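Local coordinates for protein M157 (Murid herpesvirus 1, PDB 2NYK) that is an MHC class I-like viral protein that serves as a ligand for Ly49 receptors of natural killer cells, at residues Y101-C112 / T150-K161. The protein carries 1 engineered substitution. Numbering follows the deposited sequence.
Sequences YACLFLGFDVIC and TYMIKSNVREIK
I153 and V157 turn their side chains toward the sheet and meet the inward-facing residues of the hairpin formed by strands 101-106 and 109-112. The two branches of I153 divide the work. I153 CD1 reaches the disulfide C103-C112, lying 3.6 Å from C103 SG, and also touches the Y101 ring; I153 CG2, anti to the backbone N, comes to the edge of the F105 ring, 3.7 Å from F105 CE1, and packs on V110 CG1. V157 CG1 fits between F105 and the backbone of F108, 3.7 Å from F108 CA. About one turn before I153, T150 sets both OG1 and CG2 against C112.

Polar contacts gather at the type II' turn L106-D109 that closes the hairpin. K161 NZ donates to G107 O (2.8 Å), in the carbonyl plane on a lone pair, and a water links the same amine to G107 N. The lysine chain, bent at chi3 (84°), runs past F105 CB to get there; its amine also bonds to D16 O and F19 O, so several acceptors hold this buried charge. K154 makes a weak, long hydrogen bond within a salt bridge, K154 NZ to D109 OD1 at 3.5 Å.

R158 lies across one face of F108. R158 CG sits 3.4 Å from the centroid of the F108 ring, 8° off the normal, a CH-pi contact, while the guanidinium plane is turned 44° from the ring; F17 meets the same ring edge-to-face.

A type I turn, K154-V157, leads into helix 157-161, and the two helices lie over an antiparallel sheet, as expected of the helices-on-sheet platform of an MHC class I-like fold.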
# COMPACT_ATOMS: atom_id res chain seq x y z
N TYR A 101 4.61 -6.16 -9.91
CA TYR A 101 6.04 -5.84 -9.91
C TYR A 101 6.33 -5.24 -8.56
O TYR A 101 5.80 -4.16 -8.22
CB TYR A 101 6.40 -4.85 -11.00
CG TYR A 101 6.46 -5.44 -12.40
CD1 TYR A 101 5.31 -5.86 -13.06
CD2 TYR A 101 7.69 -5.60 -13.05
CE1 TYR A 101 5.36 -6.42 -14.34
CE2 TYR A 101 7.76 -6.16 -14.34
CZ TYR A 101 6.60 -6.56 -14.96
OH TYR A 101 6.65 -7.11 -16.23
N ALA A 102 7.14 -5.93 -7.77
CA ALA A 102 7.52 -5.44 -6.45
C ALA A 102 8.98 -5.02 -6.58
O ALA A 102 9.89 -5.87 -6.68
CB ALA A 102 7.33 -6.55 -5.42
N CYS A 103 9.18 -3.70 -6.61
CA CYS A 103 10.49 -3.13 -6.96
C CYS A 103 11.15 -2.37 -5.81
O CYS A 103 10.51 -1.57 -5.13
CB CYS A 103 10.34 -2.19 -8.16
SG CYS A 103 9.66 -2.98 -9.62
N LEU A 104 12.44 -2.63 -5.62
CA LEU A 104 13.25 -1.93 -4.65
C LEU A 104 14.09 -0.90 -5.38
O LEU A 104 14.83 -1.26 -6.29
CB LEU A 104 14.17 -2.91 -3.92
CG LEU A 104 15.28 -2.37 -3.00
CD1 LEU A 104 14.73 -1.59 -1.80
CD2 LEU A 104 16.16 -3.53 -2.51
N PHE A 105 13.99 0.35 -4.96
CA PHE A 105 14.77 1.43 -5.55
C PHE A 105 15.96 1.73 -4.66
O PHE A 105 15.82 2.39 -3.64
CB PHE A 105 13.92 2.68 -5.76
CG PHE A 105 12.80 2.49 -6.74
CD1 PHE A 105 13.06 2.34 -8.08
CD2 PHE A 105 11.49 2.44 -6.32
CE1 PHE A 105 12.04 2.14 -9.00
CE2 PHE A 105 10.45 2.24 -7.24
CZ PHE A 105 10.72 2.10 -8.58
N LEU A 106 17.12 1.20 -5.05
CA LEU A 106 18.35 1.34 -4.28
C LEU A 106 19.36 2.20 -5.07
O LEU A 106 19.83 1.78 -6.14
CB LEU A 106 18.94 -0.04 -3.98
CG LEU A 106 20.13 -0.12 -3.02
CD1 LEU A 106 19.83 0.54 -1.68
CD2 LEU A 106 20.58 -1.57 -2.81
N GLY A 107 19.67 3.39 -4.56
CA GLY A 107 20.42 4.36 -5.35
C GLY A 107 19.61 4.63 -6.59
O GLY A 107 18.42 4.98 -6.50
N PHE A 108 20.22 4.45 -7.75
CA PHE A 108 19.46 4.52 -9.00
C PHE A 108 19.34 3.16 -9.68
O PHE A 108 19.14 3.07 -10.89
CB PHE A 108 20.06 5.57 -9.96
CG PHE A 108 19.84 7.01 -9.51
CD1 PHE A 108 18.74 7.36 -8.72
CD2 PHE A 108 20.71 8.01 -9.93
CE1 PHE A 108 18.53 8.70 -8.34
CE2 PHE A 108 20.51 9.33 -9.56
CZ PHE A 108 19.43 9.67 -8.76
N ASP A 109 19.50 2.10 -8.88
CA ASP A 109 19.31 0.73 -9.32
C ASP A 109 17.95 0.26 -8.86
O ASP A 109 17.33 0.87 -7.98
CB ASP A 109 20.36 -0.19 -8.71
CG ASP A 109 21.71 -0.05 -9.39
OD1 ASP A 109 21.76 -0.11 -10.64
OD2 ASP A 109 22.72 0.12 -8.66
N VAL A 110 17.49 -0.82 -9.48
CA VAL A 110 16.20 -1.40 -9.16
C VAL A 110 16.31 -2.90 -9.23
O VAL A 110 16.94 -3.44 -10.14
CB VAL A 110 15.10 -0.93 -10.14
CG1 VAL A 110 13.76 -1.51 -9.75
CG2 VAL A 110 15.00 0.57 -10.11
N ILE A 111 15.69 -3.54 -8.25
CA ILE A 111 15.52 -4.99 -8.21
C ILE A 111 14.03 -5.25 -8.06
O ILE A 111 13.42 -4.81 -7.10
CB ILE A 111 16.31 -5.59 -7.02
CG1 ILE A 111 17.77 -5.13 -7.08
CG2 ILE A 111 16.23 -7.11 -7.06
CD1 ILE A 111 18.62 -5.50 -5.88
N CYS A 112 13.43 -5.93 -9.04
CA CYS A 112 12.00 -6.23 -8.97
C CYS A 112 11.75 -7.72 -8.92
O CYS A 112 12.40 -8.50 -9.62
CB CYS A 112 11.20 -5.65 -10.16
SG CYS A 112 11.36 -3.86 -10.45
N THR A 150 10.86 -4.91 -16.07
CA THR A 150 11.78 -4.27 -15.13
C THR A 150 12.69 -3.24 -15.83
O THR A 150 13.07 -2.22 -15.23
CB THR A 150 12.61 -5.34 -14.38
OG1 THR A 150 11.72 -6.20 -13.65
CG2 THR A 150 13.60 -4.68 -13.40
N TYR A 151 13.05 -3.52 -17.09
CA TYR A 151 13.88 -2.60 -17.88
C TYR A 151 13.28 -1.18 -17.92
O TYR A 151 13.98 -0.22 -17.65
CB TYR A 151 14.10 -3.16 -19.31
CG TYR A 151 14.56 -2.10 -20.29
CD1 TYR A 151 15.91 -1.68 -20.32
CD2 TYR A 151 13.66 -1.49 -21.16
CE1 TYR A 151 16.33 -0.69 -21.22
CE2 TYR A 151 14.07 -0.49 -22.05
CZ TYR A 151 15.41 -0.10 -22.08
OH TYR A 151 15.79 0.89 -22.97
N MET A 152 11.99 -1.08 -18.23
CA MET A 152 11.27 0.19 -18.25
C MET A 152 11.32 0.92 -16.92
O MET A 152 11.52 2.13 -16.88
CB MET A 152 9.82 -0.01 -18.70
CG MET A 152 8.97 1.29 -18.69
SD MET A 152 7.36 1.21 -19.53
CE MET A 152 7.73 1.89 -21.14
N ILE A 153 11.10 0.20 -15.83
CA ILE A 153 11.23 0.78 -14.50
C ILE A 153 12.68 1.25 -14.26
O ILE A 153 12.91 2.40 -13.85
CB ILE A 153 10.75 -0.23 -13.43
CG1 ILE A 153 9.24 -0.50 -13.60
CG2 ILE A 153 11.07 0.31 -12.02
CD1 ILE A 153 8.81 -1.76 -12.94
N LYS A 154 13.64 0.36 -14.50
CA LYS A 154 15.05 0.65 -14.35
C LYS A 154 15.45 1.92 -15.11
O LYS A 154 16.11 2.80 -14.57
CB LYS A 154 15.89 -0.55 -14.83
CG LYS A 154 17.41 -0.29 -14.86
CD LYS A 154 17.93 0.07 -13.46
CE LYS A 154 19.38 0.60 -13.52
NZ LYS A 154 20.34 -0.52 -13.78
N SER A 155 15.00 2.01 -16.36
CA SER A 155 15.34 3.14 -17.22
C SER A 155 14.79 4.48 -16.74
O SER A 155 15.20 5.52 -17.23
CB SER A 155 14.85 2.88 -18.63
OG SER A 155 15.33 1.63 -19.08
N ASN A 156 13.87 4.45 -15.78
CA ASN A 156 13.20 5.66 -15.33
C ASN A 156 13.31 5.85 -13.82
O ASN A 156 12.53 6.59 -13.24
CB ASN A 156 11.73 5.64 -15.78
CG ASN A 156 11.60 5.65 -17.29
OD1 ASN A 156 11.82 6.67 -17.93
ND2 ASN A 156 11.28 4.49 -17.88
N VAL A 157 14.27 5.18 -13.21
CA VAL A 157 14.42 5.21 -11.75
C VAL A 157 14.53 6.65 -11.21
O VAL A 157 13.78 7.03 -10.29
CB VAL A 157 15.65 4.37 -11.30
CG1 VAL A 157 15.85 4.45 -9.77
CG2 VAL A 157 15.44 2.94 -11.69
N ARG A 158 15.44 7.44 -11.78
CA ARG A 158 15.63 8.83 -11.31
C ARG A 158 14.33 9.63 -11.27
O ARG A 158 14.06 10.32 -10.29
CB ARG A 158 16.63 9.59 -12.19
CG ARG A 158 18.08 9.12 -12.08
CD ARG A 158 18.95 9.88 -13.12
NE ARG A 158 20.38 9.59 -13.01
CZ ARG A 158 20.97 8.47 -13.45
NH1 ARG A 158 20.24 7.52 -14.02
NH2 ARG A 158 22.29 8.31 -13.31
N GLU A 159 13.54 9.55 -12.35
CA GLU A 159 12.29 10.29 -12.42
C GLU A 159 11.31 9.80 -11.33
O GLU A 159 10.68 10.62 -10.66
CB GLU A 159 11.66 10.17 -13.81
CG GLU A 159 10.57 11.18 -14.04
CD GLU A 159 9.83 11.00 -15.35
OE1 GLU A 159 10.40 10.42 -16.32
OE2 GLU A 159 8.67 11.47 -15.41
N ILE A 160 11.16 8.48 -11.20
CA ILE A 160 10.24 7.90 -10.20
C ILE A 160 10.60 8.30 -8.78
O ILE A 160 9.75 8.78 -8.03
CB ILE A 160 10.15 6.36 -10.35
CG1 ILE A 160 9.64 5.97 -11.76
CG2 ILE A 160 9.21 5.79 -9.30
CD1 ILE A 160 9.86 4.46 -12.13
N LYS A 161 11.87 8.12 -8.40
CA LYS A 161 12.36 8.52 -7.09
C LYS A 161 12.16 10.00 -6.84
O LYS A 161 11.68 10.40 -5.78
CB LYS A 161 13.84 8.13 -6.93
CG LYS A 161 14.10 6.62 -6.95
CD LYS A 161 15.50 6.26 -6.43
CE LYS A 161 15.52 6.17 -4.89
NZ LYS A 161 16.94 6.01 -4.42
O HOH W 1 18.40 4.53 -2.34